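Local coordinates for ripening-associated protein (Musa acuminata, PDB 4PIT), which binds mannose-containing glycans as a jacalin-related lectin, here an engineered form holding dimannose in two pockets, at residues F18-A23 against V42-Y47; L92-N97 against D133-Y138. The protein carries 1 engineered substitution. One frame throughout, in Å; residues are numbered along the deposited sequence.

Both contacts join different sheets of the jacalin-type beta-prism, and both reach the sheet that carries strands 16-19 and 134-140. Contact 2 lies deep in the prism, its centre about 4 Å from the centre of the chain, and its touching residues are all buried and aliphatic or aromatic. The centre of contact 1 lies about 12 Å from the centre of the chain: M20, V42 and F44 are buried, but A23 and Y46 are exposed at its end. Neither contact has a hydrogen bond between its segments. The two meet where D19 OD1 lies 2.6 Å from Y138 OH, a probable hydrogen bond, while within these segments the sugar is bound by D133.

Contact 1: F18-A23 against V42-Y47; sequences FDMGPA and VTFTYY
M20, V42 and F44 form the buried part of this contact, and A23 with Y46 its exposed end. Along 18-23, F18 and D19 lie on strand 16-19. The ring of F18 stacks on Y55, while D19 OD1 accepts from G21 N at 3.1 Å, making an Asx turn; the donor comes from above the carboxylate plane, at a bent N-H...O angle of 137°. The same carboxylate reaches K6 through a salt bridge. M20 then drops inward, its CG anti to the backbone N (chi1 -160°) and its chain bent at the last torsion. This brings M20 CE to 3.7 Å from V42 CG1 and to 4.0 Å from F44 CD2, approaching the ring obliquely. An unbranched, flexible thioether suits the interface between two sheets of the beta-prism: it reaches from 18-23 to strand 37-46, and V42 and M20 both also pack on F124. G21 follows with a positive phi of 84°, where a side chain would press on the preceding carbonyl O; glycine therefore lets the chain turn. Beyond P22, A23 faces Y46: A23 O lies 3.6 Å from Y46 CE1, obliquely to the ring, and the methyl A23 CB lies beside the same atom at 4.2 Å. One face of the tyrosine ring is covered by Y47 CD1, and the ring meets Y24 edge-to-face.

Contact 2: L92-N97 against D133-Y138; sequences LGFSTN and DAIGVY. With MAN (alpha-D-mannopyranose), chain F.
I135 of strand 134-140 meets L92 and F94 of strand 86-96 in the middle of the prism, but 133-138 opens on the sugar. D133 hydrogen-bonds the bound mannose with both carboxylate oxygens: D133 OD1 accepts from mannose O6 at 2.7 Å and D133 OD2 from mannose O4 at 2.6 Å. Its short, forked side chain matches this pair of hydroxyls, and the backbone N atoms of G15, K130 and F131 bond the same sugar. D133 and A134 together face R127 in a classic beta bulge. Next, I135 points into the core with CG1 anti to the backbone N (chi1 -166°), an extended shape that carries I135 CD1 to 4.1 Å from L92 CD2 and to 4.3 Å from F94 CZ, at the edge of that ring and near its plane. The other branch, I135 CG2, lies 4.1 Å from L92 CD1, so two methyls of each residue meet as the side chains cross at about a right angle. V137 continues the apolar face against F124 and I121. Isoleucine, leucine and phenylalanine pack by van der Waals contact, relying on shape with no directional bond between them, whereas D133 binds the sugar through directional hydrogen bonds at the sugar-binding end of 133-138.

Contact 1: F18-A23 against V42-Y47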
ATOM      1  N   PHE B  18      -4.399  17.927   0.366  1.00  8.25           N
ATOM      2  CA  PHE B  18      -5.681  17.862  -0.324  1.00  8.40           C
ATOM      3  C   PHE B  18      -6.344  16.526  -0.012  1.00 10.77           C
ATOM      4  O   PHE B  18      -5.668  15.537   0.299  1.00 10.46           O
ATOM      5  CB  PHE B  18      -5.549  18.053  -1.840  1.00  9.96           C
ATOM      6  CG  PHE B  18      -4.829  16.939  -2.557  1.00  9.08           C
ATOM      7  CD1 PHE B  18      -5.526  15.838  -3.046  1.00  9.02           C
ATOM      8  CD2 PHE B  18      -3.474  17.044  -2.848  1.00 11.88           C
ATOM      9  CE1 PHE B  18      -4.871  14.843  -3.780  1.00  8.58           C
ATOM     10  CE2 PHE B  18      -2.814  16.045  -3.568  1.00 11.31           C
ATOM     11  CZ  PHE B  18      -3.514  14.957  -4.043  1.00  9.49           C
ATOM     12  N   ASP B  19      -7.674  16.481  -0.145  1.00 10.02           N
ATOM     13  CA  ASP B  19      -8.416  15.265   0.158  1.00  9.79           C
ATOM     14  C   ASP B  19      -9.753  15.334  -0.567  1.00 12.73           C
ATOM     15  O   ASP B  19     -10.643  16.104  -0.176  1.00 13.66           O
ATOM     16  CB  ASP B  19      -8.582  15.137   1.687  1.00 10.80           C
ATOM     17  CG  ASP B  19      -9.226  13.839   2.146  1.00 16.87           C
ATOM     18  OD1 ASP B  19      -9.678  13.066   1.285  1.00 11.19           O
ATOM     19  OD2 ASP B  19      -9.350  13.640   3.378  1.00 22.63           O
ATOM     20  N   MET B  20      -9.899  14.510  -1.616  1.00 10.08           N
ATOM     21  CA  MET B  20     -11.111  14.443  -2.453  1.00 11.08           C
ATOM     22  C   MET B  20     -12.258  13.755  -1.716  1.00 14.22           C
ATOM     23  O   MET B  20     -13.425  13.980  -2.024  1.00 13.23           O
ATOM     24  CB  MET B  20     -10.698  13.614  -3.673  1.00 15.51           C
ATOM     25  CG  MET B  20     -11.501  13.736  -4.866  1.00 20.66           C
ATOM     26  SD  MET B  20     -10.706  12.491  -5.953  1.00 23.37           S
ATOM     27  CE  MET B  20     -12.202  11.943  -6.753  1.00 20.50           C
ATOM     28  N   GLY B  21     -11.929  12.853  -0.802  1.00 10.64           N
ATOM     29  CA  GLY B  21     -12.934  12.025  -0.166  1.00 11.71           C
ATOM     30  C   GLY B  21     -13.228  10.819  -1.044  1.00 13.52           C
ATOM     31  O   GLY B  21     -12.757  10.712  -2.178  1.00 12.51           O
ATOM     32  N   PRO B  22     -14.113   9.938  -0.537  1.00 15.83           N
ATOM     33  CA  PRO B  22     -14.425   8.690  -1.246  1.00 16.22           C
ATOM     34  C   PRO B  22     -15.787   8.630  -1.925  1.00 19.38           C
ATOM     35  O   PRO B  22     -16.183   7.546  -2.333  1.00 18.99           O
ATOM     36  CB  PRO B  22     -14.463   7.701  -0.088  1.00 18.59           C
ATOM     37  CG  PRO B  22     -15.077   8.477   1.023  1.00 22.50           C
ATOM     38  CD  PRO B  22     -14.696   9.945   0.811  1.00 18.22           C
ATOM     39  N   ALA B  23     -16.516   9.746  -2.008  1.00 14.40           N
ATOM     40  CA  ALA B  23     -17.895   9.690  -2.478  1.00 14.84           C
ATOM     41  C   ALA B  23     -18.108   9.791  -3.978  1.00 16.67           C
ATOM     42  O   ALA B  23     -19.234   9.533  -4.438  1.00 16.05           O
ATOM     43  CB  ALA B  23     -18.688  10.795  -1.806  1.00 15.17           C
ATOM     44  N   VAL B  42      -8.025  15.395 -11.435  1.00  9.65           N
ATOM     45  CA  VAL B  42      -8.918  14.269 -11.237  1.00  8.92           C
ATOM     46  C   VAL B  42     -10.268  14.730 -11.680  1.00 11.37           C
ATOM     47  O   VAL B  42     -10.748  15.774 -11.200  1.00 10.93           O
ATOM     48  CB  VAL B  42      -8.961  13.726  -9.784  1.00  9.92           C
ATOM     49  CG1 VAL B  42      -9.913  12.540  -9.643  1.00 10.18           C
ATOM     50  CG2 VAL B  42      -7.546  13.379  -9.260  1.00 10.05           C
ATOM     51  N   THR B  43     -10.878  13.995 -12.630  1.00  9.77           N
ATOM     52  CA  THR B  43     -12.219  14.337 -13.124  1.00 10.35           C
ATOM     53  C   THR B  43     -13.167  13.281 -12.633  1.00 11.83           C
ATOM     54  O   THR B  43     -12.887  12.082 -12.765  1.00 10.96           O
ATOM     55  CB  THR B  43     -12.228  14.484 -14.664  1.00 13.87           C
ATOM     56  OG1 THR B  43     -11.302  15.515 -15.052  1.00 11.77           O
ATOM     57  CG2 THR B  43     -13.623  14.874 -15.213  1.00 13.27           C
ATOM     58  N   PHE B  44     -14.290  13.722 -12.060  1.00 10.33           N
ATOM     59  CA  PHE B  44     -15.236  12.791 -11.489  1.00 10.39           C
ATOM     60  C   PHE B  44     -16.657  13.252 -11.721  1.00 13.34           C
ATOM     61  O   PHE B  44     -16.885  14.419 -12.072  1.00 12.83           O
ATOM     62  CB  PHE B  44     -14.967  12.659  -9.976  1.00 12.04           C
ATOM     63  CG  PHE B  44     -15.075  13.961  -9.212  1.00 13.89           C
ATOM     64  CD1 PHE B  44     -16.311  14.416  -8.753  1.00 16.21           C
ATOM     65  CD2 PHE B  44     -13.942  14.727  -8.954  1.00 16.68           C
ATOM     66  CE1 PHE B  44     -16.418  15.641  -8.072  1.00 17.88           C
ATOM     67  CE2 PHE B  44     -14.053  15.935  -8.251  1.00 20.10           C
ATOM     68  CZ  PHE B  44     -15.281  16.362  -7.803  1.00 17.39           C
ATOM     69  N   THR B  45     -17.608  12.336 -11.548  1.00 11.99           N
ATOM     70  CA  THR B  45     -19.025  12.659 -11.635  1.00 12.13           C
ATOM     71  C   THR B  45     -19.663  12.403 -10.288  1.00 15.28           C
ATOM     72  O   THR B  45     -19.231  11.538  -9.505  1.00 14.95           O
ATOM     73  CB  THR B  45     -19.735  11.876 -12.757  1.00 17.04           C
ATOM     74  OG1 THR B  45     -19.649  10.490 -12.454  1.00 18.79           O
ATOM     75  CG2 THR B  45     -19.155  12.154 -14.156  1.00 20.24           C
ATOM     76  N   TYR B  46     -20.721  13.152 -10.016  1.00 15.35           N
ATOM     77  CA  TYR B  46     -21.453  13.041  -8.757  1.00 15.64           C
ATOM     78  C   TYR B  46     -22.798  13.640  -9.006  1.00 17.34           C
ATOM     79  O   TYR B  46     -22.859  14.787  -9.438  1.00 16.28           O
ATOM     80  CB  TYR B  46     -20.697  13.775  -7.633  1.00 16.11           C
ATOM     81  CG  TYR B  46     -21.223  13.549  -6.232  1.00 16.65           C
ATOM     82  CD1 TYR B  46     -21.352  12.261  -5.712  1.00 17.83           C
ATOM     83  CD2 TYR B  46     -21.457  14.623  -5.377  1.00 16.92           C
ATOM     84  CE1 TYR B  46     -21.773  12.051  -4.395  1.00 18.22           C
ATOM     85  CE2 TYR B  46     -21.872  14.423  -4.061  1.00 17.91           C
ATOM     86  CZ  TYR B  46     -22.018  13.136  -3.573  1.00 21.53           C
ATOM     87  OH  TYR B  46     -22.441  12.957  -2.275  1.00 23.66           O
ATOM     88  N   TYR B  47     -23.882  12.849  -8.822  1.00 17.00           N
ATOM     89  CA  TYR B  47     -25.250  13.311  -9.086  1.00 15.79           C
ATOM     90  C   TYR B  47     -25.422  13.979 -10.483  1.00 20.24           C
ATOM     91  O   TYR B  47     -26.054  15.036 -10.610  1.00 20.71           O
ATOM     92  CB  TYR B  47     -25.705  14.269  -7.971  1.00 15.10           C
ATOM     93  CG  TYR B  47     -26.085  13.539  -6.700  1.00 16.02           C
ATOM     94  CD1 TYR B  47     -25.139  13.268  -5.716  1.00 17.39           C
ATOM     95  CD2 TYR B  47     -27.398  13.137  -6.471  1.00 17.69           C
ATOM     96  CE1 TYR B  47     -25.494  12.633  -4.523  1.00 18.94           C
ATOM     97  CE2 TYR B  47     -27.765  12.507  -5.282  1.00 18.72           C
ATOM     98  CZ  TYR B  47     -26.809  12.243  -4.316  1.00 20.94           C
ATOM     99  OH  TYR B  47     -27.174  11.608  -3.147  1.00 22.44           O
TER

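Contact 2: L92-N97 against D133-Y138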
ATOM      1  N   LEU B  92       4.976   8.175 -11.271  1.00  8.84           N
ATOM      2  CA  LEU B  92       3.662   7.705 -10.820  1.00  8.80           C
ATOM      3  C   LEU B  92       2.961   6.972 -11.947  1.00 11.74           C
ATOM      4  O   LEU B  92       2.827   7.482 -13.056  1.00 11.59           O
ATOM      5  CB  LEU B  92       2.810   8.894 -10.341  1.00  9.42           C
ATOM      6  CG  LEU B  92       1.371   8.577  -9.861  1.00 11.87           C
ATOM      7  CD1 LEU B  92       1.405   7.756  -8.577  1.00 12.42           C
ATOM      8  CD2 LEU B  92       0.616   9.861  -9.580  1.00 13.04           C
ATOM      9  N   GLY B  93       2.453   5.805 -11.619  1.00 10.19           N
ATOM     10  CA  GLY B  93       1.661   5.051 -12.573  1.00 10.42           C
ATOM     11  C   GLY B  93       0.485   4.378 -11.910  1.00 11.96           C
ATOM     12  O   GLY B  93       0.375   4.356 -10.677  1.00 10.32           O
ATOM     13  N   PHE B  94      -0.404   3.817 -12.752  1.00  9.76           N
ATOM     14  CA  PHE B  94      -1.598   3.117 -12.268  1.00  9.92           C
ATOM     15  C   PHE B  94      -1.881   1.913 -13.109  1.00 14.31           C
ATOM     16  O   PHE B  94      -1.562   1.908 -14.307  1.00 14.60           O
ATOM     17  CB  PHE B  94      -2.839   4.032 -12.366  1.00 10.67           C
ATOM     18  CG  PHE B  94      -2.856   5.176 -11.387  1.00 10.87           C
ATOM     19  CD1 PHE B  94      -2.279   6.400 -11.711  1.00 13.80           C
ATOM     20  CD2 PHE B  94      -3.443   5.029 -10.135  1.00 11.50           C
ATOM     21  CE1 PHE B  94      -2.296   7.466 -10.797  1.00 13.61           C
ATOM     22  CE2 PHE B  94      -3.454   6.100  -9.215  1.00 13.95           C
ATOM     23  CZ  PHE B  94      -2.880   7.308  -9.558  1.00 12.36           C
ATOM     24  N   SER B  95      -2.568   0.941 -12.515  1.00 11.24           N
ATOM     25  CA  SER B  95      -3.092  -0.233 -13.197  1.00 12.45           C
ATOM     26  C   SER B  95      -4.597  -0.209 -13.128  1.00 14.49           C
ATOM     27  O   SER B  95      -5.158   0.161 -12.106  1.00 11.92           O
ATOM     28  CB  SER B  95      -2.611  -1.526 -12.520  1.00 18.74           C
ATOM     29  OG  SER B  95      -1.204  -1.554 -12.369  1.00 31.68           O
ATOM     30  N   THR B  96      -5.255  -0.604 -14.206  1.00 12.51           N
ATOM     31  CA  THR B  96      -6.689  -0.837 -14.175  1.00 12.04           C
ATOM     32  C   THR B  96      -6.873  -2.329 -14.390  1.00 15.77           C
ATOM     33  O   THR B  96      -5.910  -3.053 -14.632  1.00 15.65           O
ATOM     34  CB  THR B  96      -7.481  -0.007 -15.184  1.00 14.69           C
ATOM     35  OG1 THR B  96      -7.253  -0.545 -16.496  1.00 14.16           O
ATOM     36  CG2 THR B  96      -7.194   1.492 -15.117  1.00 13.51           C
ATOM     37  N   ASN B  97      -8.121  -2.789 -14.336  1.00 14.78           N
ATOM     38  CA  ASN B  97      -8.402  -4.190 -14.613  1.00 16.63           C
ATOM     39  C   ASN B  97      -8.207  -4.478 -16.116  1.00 21.45           C
ATOM     40  O   ASN B  97      -8.245  -5.641 -16.512  1.00 22.36           O
ATOM     41  CB  ASN B  97      -9.825  -4.525 -14.161  1.00 19.48           C
ATOM     42  CG  ASN B  97     -10.888  -3.663 -14.805  1.00 25.44           C
ATOM     43  OD1 ASN B  97     -10.768  -2.439 -14.893  1.00 18.54           O
ATOM     44  ND2 ASN B  97     -11.981  -4.277 -15.254  1.00 22.38           N
ATOM     45  N   ASP B 133       3.739  16.597  -4.211  1.00  7.74           N
ATOM     46  CA  ASP B 133       4.500  16.127  -3.058  1.00  6.59           C
ATOM     47  C   ASP B 133       4.141  14.738  -2.627  1.00  9.68           C
ATOM     48  O   ASP B 133       5.035  13.962  -2.281  1.00  9.61           O
ATOM     49  CB  ASP B 133       4.287  17.062  -1.868  1.00  8.00           C
ATOM     50  CG  ASP B 133       4.807  18.460  -2.140  1.00  9.85           C
ATOM     51  OD1 ASP B 133       4.189  19.175  -2.980  1.00 10.70           O
ATOM     52  OD2 ASP B 133       5.876  18.818  -1.581  1.00 11.62           O
ATOM     53  N   ALA B 134       2.827  14.412  -2.615  1.00  8.59           N
ATOM     54  CA  ALA B 134       2.439  13.090  -2.103  1.00  7.68           C
ATOM     55  C   ALA B 134       1.081  12.695  -2.629  1.00  9.85           C
ATOM     56  O   ALA B 134       0.268  13.548  -2.985  1.00  9.05           O
ATOM     57  CB  ALA B 134       2.412  13.110  -0.578  1.00  7.68           C
ATOM     58  N   ILE B 135       0.834  11.390  -2.648  1.00  7.67           N
ATOM     59  CA  ILE B 135      -0.479  10.873  -3.066  1.00  7.38           C
ATOM     60  C   ILE B 135      -0.826   9.640  -2.248  1.00  9.69           C
ATOM     61  O   ILE B 135       0.031   8.821  -1.941  1.00  9.96           O
ATOM     62  CB  ILE B 135      -0.511  10.598  -4.600  1.00 10.40           C
ATOM     63  CG1 ILE B 135      -1.974  10.397  -5.076  1.00 12.63           C
ATOM     64  CG2 ILE B 135       0.400   9.417  -4.985  1.00 11.81           C
ATOM     65  CD1 ILE B 135      -2.158  10.415  -6.663  1.00 17.55           C
ATOM     66  N   GLY B 136      -2.109   9.512  -1.928  1.00  7.76           N
ATOM     67  CA  GLY B 136      -2.683   8.351  -1.267  1.00  8.35           C
ATOM     68  C   GLY B 136      -4.055   8.097  -1.862  1.00  9.27           C
ATOM     69  O   GLY B 136      -4.565   8.886  -2.680  1.00  8.54           O
ATOM     70  N   VAL B 137      -4.637   6.949  -1.491  1.00  7.85           N
ATOM     71  CA  VAL B 137      -5.923   6.543  -2.062  1.00  7.07           C
ATOM     72  C   VAL B 137      -6.908   6.037  -1.036  1.00  8.46           C
ATOM     73  O   VAL B 137      -6.528   5.497   0.006  1.00  9.08           O
ATOM     74  CB  VAL B 137      -5.739   5.444  -3.160  1.00  9.20           C
ATOM     75  CG1 VAL B 137      -5.037   5.994  -4.404  1.00  9.96           C
ATOM     76  CG2 VAL B 137      -5.027   4.209  -2.646  1.00  9.67           C
ATOM     77  N   TYR B 138      -8.182   6.221  -1.349  1.00  7.29           N
ATOM     78  CA  TYR B 138      -9.298   5.564  -0.663  1.00  7.52           C
ATOM     79  C   TYR B 138      -9.532   4.249  -1.350  1.00  9.75           C
ATOM     80  O   TYR B 138      -9.379   4.190  -2.580  1.00  9.49           O
ATOM     81  CB  TYR B 138     -10.583   6.386  -0.750  1.00  7.81           C
ATOM     82  CG  TYR B 138     -10.585   7.613   0.127  1.00  7.61           C
ATOM     83  CD1 TYR B 138      -9.939   8.784  -0.271  1.00  7.71           C
ATOM     84  CD2 TYR B 138     -11.297   7.633   1.319  1.00  9.17           C
ATOM     85  CE1 TYR B 138      -9.974   9.933   0.516  1.00  8.22           C
ATOM     86  CE2 TYR B 138     -11.351   8.778   2.111  1.00  9.40           C
ATOM     87  CZ  TYR B 138     -10.676   9.925   1.717  1.00  9.45           C
ATOM     88  OH  TYR B 138     -10.715  11.042   2.521  1.00 11.87           O
TER
HETATM   89  C1  MAN F   2       7.424  24.390  -3.645  1.00 13.16           C
HETATM   90  C2  MAN F   2       6.581  24.613  -2.397  1.00 12.80           C
HETATM   91  C3  MAN F   2       6.833  23.503  -1.379  1.00 11.81           C
HETATM   92  C4  MAN F   2       6.613  22.131  -2.017  1.00 10.94           C
HETATM   93  C5  MAN F   2       7.439  22.003  -3.294  1.00 10.33           C
HETATM   94  C6  MAN F   2       7.167  20.731  -4.055  1.00  9.59           C
HETATM   95  O2  MAN F   2       5.208  24.604  -2.792  1.00 13.52           O
HETATM   96  O3  MAN F   2       6.001  23.660  -0.237  1.00 13.05           O
HETATM   97  O4  MAN F   2       7.038  21.115  -1.112  1.00  9.32           O
HETATM   98  O5  MAN F   2       7.153  23.091  -4.199  1.00 11.57           O
HETATM   99  O6  MAN F   2       5.802  20.679  -4.482  1.00 10.05           O